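Baccell_00875 (Bacteroides cellulosilyticus DSM 14838, PDB 5NO8) probably acts as a polysaccharide lyase that removes the L-rhamnose caps linked to glucuronic acid in complex arabinogalactan proteins. Local coordinates at residues 263-267 / 640-646; 612-616 / 679-683; 400-405 / 684-689. One frame throughout, in Å; residues are numbered along the deposited sequence.

Contact 1. Residues 263-267 / 640-646; sequences NKYVF and NVVRNNL
The aliphatic stem of Lys264 lies across the guanidinium of Arg643 at about a right angle, with Lys264 CD 3.5 Å above the plane and over its centre. The opposite face of the same group is turned to the backbone N of Asn640, nearer its rim, so the flat group is sandwiched between the loop and its own helix. CG of Arg643 stands anti to the backbone N (chi1 173°), and the chain then bends at chi3, which swings the guanidinium back along the helix. The arm passes Val266 on the way: Arg643 CG is 3.7 Å from Val266 CB, while CD lies against Val266 O. One branch of the valine, CG2, slides past the side chain of Asn644, running the opposite way. Lys264 NZ points onward to a salt bridge with Glu271, and its ammonium stays 4.9 Å from Arg643 NH1.

The polar joining is done by water. Water 2 sits in plane at the guanidinium edge, accepts from Arg643 NE and from Tyr265 N, both at 2.9 Å, and donates to Asn640 OD1 and Asn644 OD1, both at 2.7 Å. Four bonds therefore fix it and satisfy the buried Tyr265 N. The ND2 atoms of the two asparagines are held by Glu589 and by Asn588 O, respectively, which helps to set their oxygens toward the water. With an alanine in place of Arg643, water 2 would probably lose one of its two donors and the Lys264 stem the flat surface it rests on. The arrangement is that of a hydrated interdomain seam, where the approach to edge strand 266-268 of a beta domain meets the C-terminal end of helix 632-644 in the helical domain.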
loop_
_atom_site.group_PDB
_atom_site.type_symbol
_atom_site.label_atom_id
_atom_site.label_comp_id
_atom_site.label_asym_id
_atom_site.label_seq_id
_atom_site.Cartn_x
_atom_site.Cartn_y
_atom_site.Cartn_z
ATOM N N ASN A 263 17.810 6.558 6.881
ATOM C CA ASN A 263 17.729 7.865 6.245
ATOM C C ASN A 263 16.897 7.786 4.961
ATOM O O ASN A 263 16.164 8.722 4.642
ATOM C CB ASN A 263 19.123 8.491 6.034
ATOM C CG ASN A 263 20.013 7.672 5.135
ATOM O OD1 ASN A 263 20.180 6.476 5.338
ATOM N ND2 ASN A 263 20.552 8.302 4.095
ATOM N N LYS A 264 17.025 6.677 4.231
ATOM C CA LYS A 264 16.184 6.378 3.075
ATOM C C LYS A 264 16.030 4.882 3.037
ATOM O O LYS A 264 16.754 4.197 3.743
ATOM C CB LYS A 264 16.873 6.774 1.800
ATOM C CG LYS A 264 17.218 8.216 1.711
ATOM C CD LYS A 264 17.499 8.585 0.279
ATOM C CE LYS A 264 18.921 8.373 -0.132
ATOM N NZ LYS A 264 19.287 9.563 -0.991
ATOM N N TYR A 265 15.114 4.386 2.217
ATOM C CA TYR A 265 14.935 2.933 2.060
ATOM C C TYR A 265 15.311 2.406 0.709
ATOM O O TYR A 265 15.389 1.194 0.521
ATOM C CB TYR A 265 13.505 2.520 2.469
ATOM C CG TYR A 265 13.301 2.842 3.901
ATOM C CD1 TYR A 265 13.735 1.969 4.909
ATOM C CD2 TYR A 265 12.735 4.069 4.288
ATOM C CE1 TYR A 265 13.624 2.309 6.250
ATOM C CE2 TYR A 265 12.598 4.406 5.629
ATOM C CZ TYR A 265 13.032 3.516 6.617
ATOM O OH TYR A 265 12.946 3.846 7.945
ATOM N N VAL A 266 15.565 3.304 -0.240
ATOM C CA VAL A 266 16.099 2.935 -1.532
ATOM C C VAL A 266 17.327 3.818 -1.770
ATOM O O VAL A 266 17.253 5.044 -1.622
ATOM C CB VAL A 266 15.076 3.129 -2.667
ATOM C CG1 VAL A 266 15.696 2.772 -4.007
ATOM C CG2 VAL A 266 13.831 2.296 -2.399
ATOM N N PHE A 267 18.439 3.173 -2.094
ATOM C CA PHE A 267 19.744 3.808 -2.273
ATOM C C PHE A 267 20.276 3.567 -3.669
ATOM O O PHE A 267 20.059 2.502 -4.217
ATOM C CB PHE A 267 20.733 3.183 -1.304
ATOM C CG PHE A 267 20.421 3.467 0.110
ATOM C CD1 PHE A 267 20.851 4.656 0.690
ATOM C CD2 PHE A 267 19.585 2.618 0.836
ATOM C CE1 PHE A 267 20.537 4.964 1.994
ATOM C CE2 PHE A 267 19.278 2.923 2.156
ATOM C CZ PHE A 267 19.768 4.082 2.739
ATOM N N ASN A 640 10.272 10.543 -0.675
ATOM C CA ASN A 640 10.301 9.227 -0.045
ATOM C C ASN A 640 9.242 8.297 -0.643
ATOM O O ASN A 640 9.544 7.132 -0.979
ATOM C CB ASN A 640 10.109 9.376 1.459
ATOM C CG ASN A 640 10.142 8.048 2.171
ATOM O OD1 ASN A 640 11.058 7.266 1.972
ATOM N ND2 ASN A 640 9.115 7.775 2.970
ATOM N N VAL A 641 8.017 8.793 -0.781
ATOM C CA VAL A 641 6.940 7.969 -1.344
ATOM C C VAL A 641 7.290 7.441 -2.748
ATOM O O VAL A 641 7.199 6.247 -3.029
ATOM C CB VAL A 641 5.587 8.734 -1.433
ATOM C CG1 VAL A 641 4.560 7.893 -2.166
ATOM C CG2 VAL A 641 5.088 9.106 -0.060
ATOM N N VAL A 642 7.690 8.339 -3.640
ATOM C CA VAL A 642 7.943 7.953 -5.021
ATOM C C VAL A 642 9.225 7.125 -5.152
ATOM O O VAL A 642 9.267 6.215 -5.975
ATOM C CB VAL A 642 7.861 9.155 -6.000
ATOM C CG1 VAL A 642 6.472 9.802 -5.889
ATOM C CG2 VAL A 642 8.983 10.184 -5.778
ATOM N N ARG A 643 10.226 7.408 -4.324
ATOM C CA ARG A 643 11.469 6.632 -4.275
ATOM C C ARG A 643 11.190 5.162 -3.927
ATOM O O ARG A 643 11.730 4.230 -4.545
ATOM C CB ARG A 643 12.406 7.263 -3.246
ATOM C CG ARG A 643 13.636 6.486 -2.962
ATOM C CD ARG A 643 14.688 7.380 -2.337
ATOM N NE ARG A 643 14.224 7.856 -1.045
ATOM C CZ ARG A 643 14.116 9.118 -0.641
ATOM N NH1 ARG A 643 14.480 10.136 -1.409
ATOM N NH2 ARG A 643 13.707 9.370 0.592
ATOM N N ASN A 644 10.273 4.954 -2.988
ATOM C CA ASN A 644 10.004 3.599 -2.521
ATOM C C ASN A 644 9.285 2.758 -3.571
ATOM O O ASN A 644 9.384 1.531 -3.545
ATOM C CB ASN A 644 9.275 3.640 -1.180
ATOM C CG ASN A 644 10.156 4.139 -0.064
ATOM O OD1 ASN A 644 11.385 4.183 -0.199
ATOM N ND2 ASN A 644 9.547 4.572 1.029
ATOM N N ASN A 645 8.593 3.405 -4.512
ATOM C CA ASN A 645 7.985 2.700 -5.600
ATOM C C ASN A 645 8.965 2.297 -6.700
ATOM O O ASN A 645 8.607 1.583 -7.622
ATOM C CB ASN A 645 6.810 3.485 -6.168
ATOM C CG ASN A 645 5.558 3.341 -5.356
ATOM O OD1 ASN A 645 4.629 2.655 -5.788
ATOM N ND2 ASN A 645 5.498 4.007 -4.207
ATOM N N LEU A 646 10.217 2.714 -6.604
ATOM C CA LEU A 646 11.208 2.284 -7.583
ATOM C C LEU A 646 11.468 0.801 -7.570
ATOM O O LEU A 646 11.996 0.279 -8.545
ATOM C CB LEU A 646 12.536 3.024 -7.421
ATOM C CG LEU A 646 12.490 4.519 -7.719
ATOM C CD1 LEU A 646 13.815 5.126 -7.311
ATOM C CD2 LEU A 646 12.171 4.776 -9.184
HETATM O O HOH W 1 13.369 8.456 3.521
HETATM O O HOH W 2 13.121 5.940 0.830
#

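Contact 2. Residues 612-616 / 679-683; sequences HYWST and DQDWA
Two type I turns, His612 to Ser615 and Asp679 to Trp682, meet where each leads into a helix, and the backbones come closest at Tyr613 and Ala683, whose CA atoms are 5.0 Å apart. Tyr613 is the wedge between them. Its CG lies between the backbone N and the carbonyl carbon (chi1 74°), which directs the ring along the second turn: CB rests on the methyl of Ala683, CD2 on Gln680 CA at 3.5 Å, and CD1 on Trp682 CB. The carbonyl O of Asp679 sits 3.3 Å above one face of the ring, toward its rim.

At the far end Tyr613 OH donates to Asp679 OD2 over 2.6 Å, reaching the oxygen from above the carboxylate plane (47° out of it); ring and carboxylate stand nearly perpendicular. Trp614 completes the aromatic cluster from another side. Its CH2 lies 3.6 Å over a face of the Trp682 indole, the two side chains pointing the same way with an oblique tilt of 33° between the rings. Trp682 NE1 turns away to the carbonyl of Glu394, so the indole is fixed by a polar bond as well as by its neighbours.

Waters 3 and 4 link the Asp679 carboxylate to His612 NE2, water 4 accepting only a weak bond from that nitrogen. The buried carboxylate, hydrated on both oxygens, thus holds the hydroxyl end of Tyr613 and sets its direction, while the plane of the ring is held by the backbone and Trp682 CB packed against it.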
loop_
_atom_site.group_PDB
_atom_site.type_symbol
_atom_site.label_atom_id
_atom_site.label_comp_id
_atom_site.label_asym_id
_atom_site.label_seq_id
_atom_site.Cartn_x
_atom_site.Cartn_y
_atom_site.Cartn_z
ATOM N N HIS A 612 1.915 -0.704 -4.289
ATOM C CA HIS A 612 1.194 -0.601 -5.504
ATOM C C HIS A 612 1.381 0.829 -5.976
ATOM O O HIS A 612 1.309 1.754 -5.209
ATOM C CB HIS A 612 -0.276 -0.882 -5.310
ATOM C CG HIS A 612 -1.042 -0.812 -6.579
ATOM N ND1 HIS A 612 -1.749 0.306 -6.952
ATOM C CD2 HIS A 612 -1.127 -1.680 -7.614
ATOM C CE1 HIS A 612 -2.293 0.091 -8.137
ATOM N NE2 HIS A 612 -1.934 -1.108 -8.553
ATOM N N TYR A 613 1.534 0.991 -7.273
ATOM C CA TYR A 613 1.907 2.290 -7.856
ATOM C C TYR A 613 0.956 3.453 -7.558
ATOM O O TYR A 613 1.397 4.600 -7.526
ATOM C CB TYR A 613 2.109 2.151 -9.354
ATOM C CG TYR A 613 0.836 2.016 -10.124
ATOM C CD1 TYR A 613 0.185 3.145 -10.589
ATOM C CD2 TYR A 613 0.300 0.784 -10.419
ATOM C CE1 TYR A 613 -0.957 3.056 -11.329
ATOM C CE2 TYR A 613 -0.870 0.685 -11.158
ATOM C CZ TYR A 613 -1.502 1.840 -11.583
ATOM O OH TYR A 613 -2.651 1.811 -12.341
ATOM N N TRP A 614 -0.348 3.206 -7.328
ATOM C CA TRP A 614 -1.197 4.355 -6.955
ATOM C C TRP A 614 -0.859 4.957 -5.590
ATOM O O TRP A 614 -1.262 6.083 -5.291
ATOM C CB TRP A 614 -2.683 4.074 -7.058
ATOM C CG TRP A 614 -3.274 3.974 -8.420
ATOM C CD1 TRP A 614 -4.170 3.052 -8.798
ATOM C CD2 TRP A 614 -3.088 4.835 -9.573
ATOM N NE1 TRP A 614 -4.549 3.243 -10.092
ATOM C CE2 TRP A 614 -3.899 4.334 -10.592
ATOM C CE3 TRP A 614 -2.280 5.947 -9.847
ATOM C CZ2 TRP A 614 -3.945 4.907 -11.878
ATOM C CZ3 TRP A 614 -2.321 6.506 -11.113
ATOM C CH2 TRP A 614 -3.149 6.004 -12.095
ATOM N N SER A 615 -0.060 4.271 -4.768
ATOM C CA SER A 615 0.505 4.905 -3.584
ATOM C C SER A 615 1.237 6.211 -3.924
ATOM O O SER A 615 1.363 7.073 -3.078
ATOM C CB SER A 615 1.486 3.990 -2.830
ATOM O OG SER A 615 2.661 3.671 -3.609
ATOM N N THR A 616 1.729 6.336 -5.153
ATOM C CA THR A 616 2.436 7.565 -5.551
ATOM C C THR A 616 1.523 8.766 -5.693
ATOM O O THR A 616 2.005 9.875 -5.677
ATOM C CB THR A 616 3.268 7.390 -6.839
ATOM O OG1 THR A 616 2.445 7.092 -7.958
ATOM C CG2 THR A 616 4.302 6.257 -6.663
ATOM N N ASP A 679 0.203 -1.615 -15.456
ATOM C CA ASP A 679 -0.116 -0.207 -15.295
ATOM C C ASP A 679 0.834 0.609 -14.383
ATOM O O ASP A 679 0.630 1.796 -14.165
ATOM C CB ASP A 679 -1.605 -0.054 -14.829
ATOM C CG ASP A 679 -2.016 -0.994 -13.679
ATOM O OD1 ASP A 679 -1.380 -2.059 -13.413
ATOM O OD2 ASP A 679 -3.026 -0.633 -13.007
ATOM N N GLN A 680 1.870 -0.042 -13.863
ATOM C CA GLN A 680 2.766 0.531 -12.858
ATOM C C GLN A 680 3.610 1.704 -13.326
ATOM O O GLN A 680 4.194 2.374 -12.484
ATOM C CB GLN A 680 3.719 -0.533 -12.252
ATOM C CG GLN A 680 4.816 -1.033 -13.198
ATOM C CD GLN A 680 4.277 -1.675 -14.451
ATOM O OE1 GLN A 680 4.670 -1.334 -15.622
ATOM N NE2 GLN A 680 3.386 -2.612 -14.248
ATOM N N ASP A 681 3.658 1.979 -14.620
ATOM C CA ASP A 681 4.519 3.071 -15.095
ATOM C C ASP A 681 4.041 4.441 -14.633
ATOM O O ASP A 681 4.824 5.383 -14.578
ATOM C CB ASP A 681 4.738 2.952 -16.589
ATOM C CG ASP A 681 5.514 1.700 -16.921
ATOM O OD1 ASP A 681 6.585 1.486 -16.300
ATOM O OD2 ASP A 681 5.058 0.885 -17.737
ATOM N N TRP A 682 2.776 4.552 -14.206
ATOM C CA TRP A 682 2.355 5.730 -13.450
ATOM C C TRP A 682 3.241 6.083 -12.242
ATOM O O TRP A 682 3.352 7.242 -11.867
ATOM C CB TRP A 682 0.883 5.606 -12.969
ATOM C CG TRP A 682 -0.107 5.680 -14.065
ATOM C CD1 TRP A 682 -0.826 4.659 -14.580
ATOM C CD2 TRP A 682 -0.489 6.854 -14.798
ATOM N NE1 TRP A 682 -1.649 5.110 -15.589
ATOM C CE2 TRP A 682 -1.449 6.452 -15.754
ATOM C CE3 TRP A 682 -0.086 8.189 -14.763
ATOM C CZ2 TRP A 682 -2.029 7.356 -16.669
ATOM C CZ3 TRP A 682 -0.660 9.094 -15.683
ATOM C CH2 TRP A 682 -1.642 8.658 -16.603
ATOM N N ALA A 683 3.859 5.088 -11.598
ATOM C CA ALA A 683 4.738 5.424 -10.491
ATOM C C ALA A 683 5.882 6.324 -10.949
ATOM O O ALA A 683 6.285 7.209 -10.207
ATOM C CB ALA A 683 5.253 4.175 -9.795
HETATM O O HOH W 3 -1.608 -2.987 -10.716
HETATM O O HOH W 4 -4.212 -0.653 -10.713
#

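Contact 3. Residues 400-405 / 684-689; sequences VLLVKQ and LVYYLL
Apolar packing carries most of this contact, led by Leu401 and Val685, where the two helices come closest. Leu401 CG is anti to its own N (chi1 175°), and this extends the isobutyl group toward the partner helix: CD1 touches Leu684 CB at 3.6 Å and Leu688 CD1 at 3.9 Å, the latter side chain crossing it at about a right angle. Val685 spreads its branches to different neighbours. CG2 presses against the backbone of Leu401, 3.6 Å from its N, whereas CG1 meets Val400 CG1 at 3.8 Å.

The polar component is Lys404. Its chain runs extended past Leu688, CB lying 3.9 Å from Leu688 CD1 as the side chains slide by in opposite directions, and CE packs on Val685 CG1. NZ then donates to Val685 O over 3.1 Å from above the carbonyl plane, 40° out of it. Leu689 N reaches that oxygen from the opposite face, so the helical bond is kept and the carbonyl serves two donors. The ammonium also bonds Leu694 O and a glycerol molecule.

The axes of segments 400-405 and 684-689 approach to 9.3 Å and run in broadly the same direction, 34° apart. Such packing of helices, 279 residues apart in sequence, is consistent with an alpha/alpha toroid, in which the last helix of the chain lies against one from the beginning of the helical part.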
loop_
_atom_site.group_PDB
_atom_site.type_symbol
_atom_site.label_atom_id
_atom_site.label_comp_id
_atom_site.label_asym_id
_atom_site.label_seq_id
_atom_site.Cartn_x
_atom_site.Cartn_y
_atom_site.Cartn_z
ATOM N N VAL A 400 2.373 8.690 -21.027
ATOM C CA VAL A 400 2.645 9.875 -20.246
ATOM C C VAL A 400 4.103 9.808 -19.733
ATOM O O VAL A 400 4.832 10.810 -19.754
ATOM C CB VAL A 400 1.627 10.055 -19.111
ATOM C CG1 VAL A 400 1.958 11.263 -18.263
ATOM C CG2 VAL A 400 0.212 10.186 -19.692
ATOM N N LEU A 401 4.532 8.620 -19.313
ATOM C CA LEU A 401 5.914 8.468 -18.886
ATOM C C LEU A 401 6.886 8.793 -20.043
ATOM O O LEU A 401 7.869 9.544 -19.842
ATOM C CB LEU A 401 6.207 7.046 -18.423
ATOM C CG LEU A 401 7.672 6.767 -18.079
ATOM C CD1 LEU A 401 8.178 7.733 -17.024
ATOM C CD2 LEU A 401 7.833 5.325 -17.627
ATOM N N LEU A 402 6.655 8.187 -21.210
ATOM C CA LEU A 402 7.572 8.430 -22.338
ATOM C C LEU A 402 7.646 9.903 -22.743
ATOM O O LEU A 402 8.735 10.374 -23.090
ATOM C CB LEU A 402 7.304 7.537 -23.521
ATOM C CG LEU A 402 8.044 6.201 -23.531
ATOM C CD1 LEU A 402 7.847 5.358 -22.277
ATOM C CD2 LEU A 402 7.684 5.413 -24.771
ATOM N N VAL A 403 6.529 10.635 -22.651
ATOM C CA VAL A 403 6.577 12.096 -22.859
ATOM C C VAL A 403 7.478 12.785 -21.844
ATOM O O VAL A 403 8.303 13.618 -22.213
ATOM C CB VAL A 403 5.193 12.787 -22.768
ATOM C CG1 VAL A 403 5.361 14.295 -22.913
ATOM C CG2 VAL A 403 4.268 12.252 -23.822
ATOM N N LYS A 404 7.311 12.483 -20.555
ATOM C CA LYS A 404 8.088 13.172 -19.542
ATOM C C LYS A 404 9.577 12.875 -19.764
ATOM O O LYS A 404 10.397 13.778 -19.676
ATOM C CB LYS A 404 7.640 12.809 -18.127
ATOM C CG LYS A 404 6.270 13.374 -17.813
ATOM C CD LYS A 404 5.903 13.218 -16.358
ATOM C CE LYS A 404 4.489 13.718 -16.122
ATOM N NZ LYS A 404 4.237 13.848 -14.671
ATOM N N GLN A 405 9.896 11.632 -20.089
ATOM C CA GLN A 405 11.288 11.256 -20.342
ATOM C C GLN A 405 11.807 11.927 -21.646
ATOM O O GLN A 405 12.954 12.361 -21.714
ATOM C CB GLN A 405 11.464 9.744 -20.421
ATOM C CG GLN A 405 12.926 9.291 -20.473
ATOM C CD GLN A 405 13.731 9.473 -19.188
ATOM O OE1 GLN A 405 13.323 10.120 -18.226
ATOM N NE2 GLN A 405 14.933 8.916 -19.199
ATOM N N LEU A 684 6.384 6.109 -12.157
ATOM C CA LEU A 684 7.474 6.942 -12.678
ATOM C C LEU A 684 6.947 8.282 -13.200
ATOM O O LEU A 684 7.618 9.296 -13.101
ATOM C CB LEU A 684 8.269 6.196 -13.733
ATOM C CG LEU A 684 9.064 4.990 -13.233
ATOM C CD1 LEU A 684 9.788 4.346 -14.412
ATOM C CD2 LEU A 684 10.014 5.365 -12.107
ATOM N N VAL A 685 5.718 8.291 -13.707
ATOM C CA VAL A 685 5.059 9.564 -14.008
ATOM C C VAL A 685 5.042 10.467 -12.786
ATOM O O VAL A 685 5.372 11.655 -12.860
ATOM C CB VAL A 685 3.620 9.345 -14.546
ATOM C CG1 VAL A 685 2.859 10.674 -14.664
ATOM C CG2 VAL A 685 3.627 8.596 -15.866
ATOM N N TYR A 686 4.677 9.912 -11.629
ATOM C CA TYR A 686 4.631 10.691 -10.424
ATOM C C TYR A 686 6.001 10.938 -9.797
ATOM O O TYR A 686 6.218 11.983 -9.155
ATOM C CB TYR A 686 3.609 10.095 -9.455
ATOM C CG TYR A 686 2.207 10.428 -9.912
ATOM C CD1 TYR A 686 1.751 11.740 -9.884
ATOM C CD2 TYR A 686 1.397 9.472 -10.469
ATOM C CE1 TYR A 686 0.474 12.068 -10.320
ATOM C CE2 TYR A 686 0.115 9.784 -10.912
ATOM C CZ TYR A 686 -0.337 11.081 -10.820
ATOM O OH TYR A 686 -1.599 11.377 -11.248
ATOM N N TYR A 687 6.937 10.015 -10.021
ATOM C CA TYR A 687 8.319 10.219 -9.612
ATOM C C TYR A 687 8.861 11.493 -10.288
ATOM O O TYR A 687 9.482 12.321 -9.640
ATOM C CB TYR A 687 9.185 9.023 -9.987
ATOM C CG TYR A 687 10.598 9.181 -9.545
ATOM C CD1 TYR A 687 11.511 9.883 -10.315
ATOM C CD2 TYR A 687 11.020 8.681 -8.312
ATOM C CE1 TYR A 687 12.824 10.058 -9.885
ATOM C CE2 TYR A 687 12.308 8.868 -7.883
ATOM C CZ TYR A 687 13.202 9.555 -8.680
ATOM O OH TYR A 687 14.491 9.742 -8.204
ATOM N N LEU A 688 8.597 11.619 -11.575
ATOM C CA LEU A 688 9.068 12.775 -12.353
ATOM C C LEU A 688 8.313 14.053 -12.051
ATOM O O LEU A 688 8.906 15.128 -12.115
ATOM C CB LEU A 688 9.068 12.469 -13.838
ATOM C CG LEU A 688 10.064 11.366 -14.215
ATOM C CD1 LEU A 688 9.909 10.943 -15.631
ATOM C CD2 LEU A 688 11.514 11.782 -13.957
ATOM N N LEU A 689 7.041 13.955 -11.668
ATOM C CA LEU A 689 6.334 15.115 -11.120
ATOM C C LEU A 689 6.980 15.638 -9.852
ATOM O O LEU A 689 7.343 16.818 -9.731
ATOM C CB LEU A 689 4.861 14.768 -10.847
ATOM C CG LEU A 689 4.066 15.932 -10.225
ATOM C CD1 LEU A 689 3.848 17.001 -11.304
ATOM C CD2 LEU A 689 2.755 15.420 -9.689
#

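All three contacts are buried, but they differ in what they join. Contact 1 ties a beta domain to the helical domain, and its polar links between the segments run through water. Contacts 2 and 3 lie within the helical domain and share helix 682-692: contact 2 holds its start, with aromatic rings and a direct tyrosine-carboxylate bond besides its waters, and contact 3 its body, mainly with aliphatic side chains. The latter lies farthest from the centre of the chain, about 21 Å, against 10 Å for contact 2. The three form one continuous block: Asn645 probably bonds Ser615 between contacts 1 and 2, Leu646 packs on Leu684 between 1 and 3, and Trp682 meets Val400 between 2 and 3.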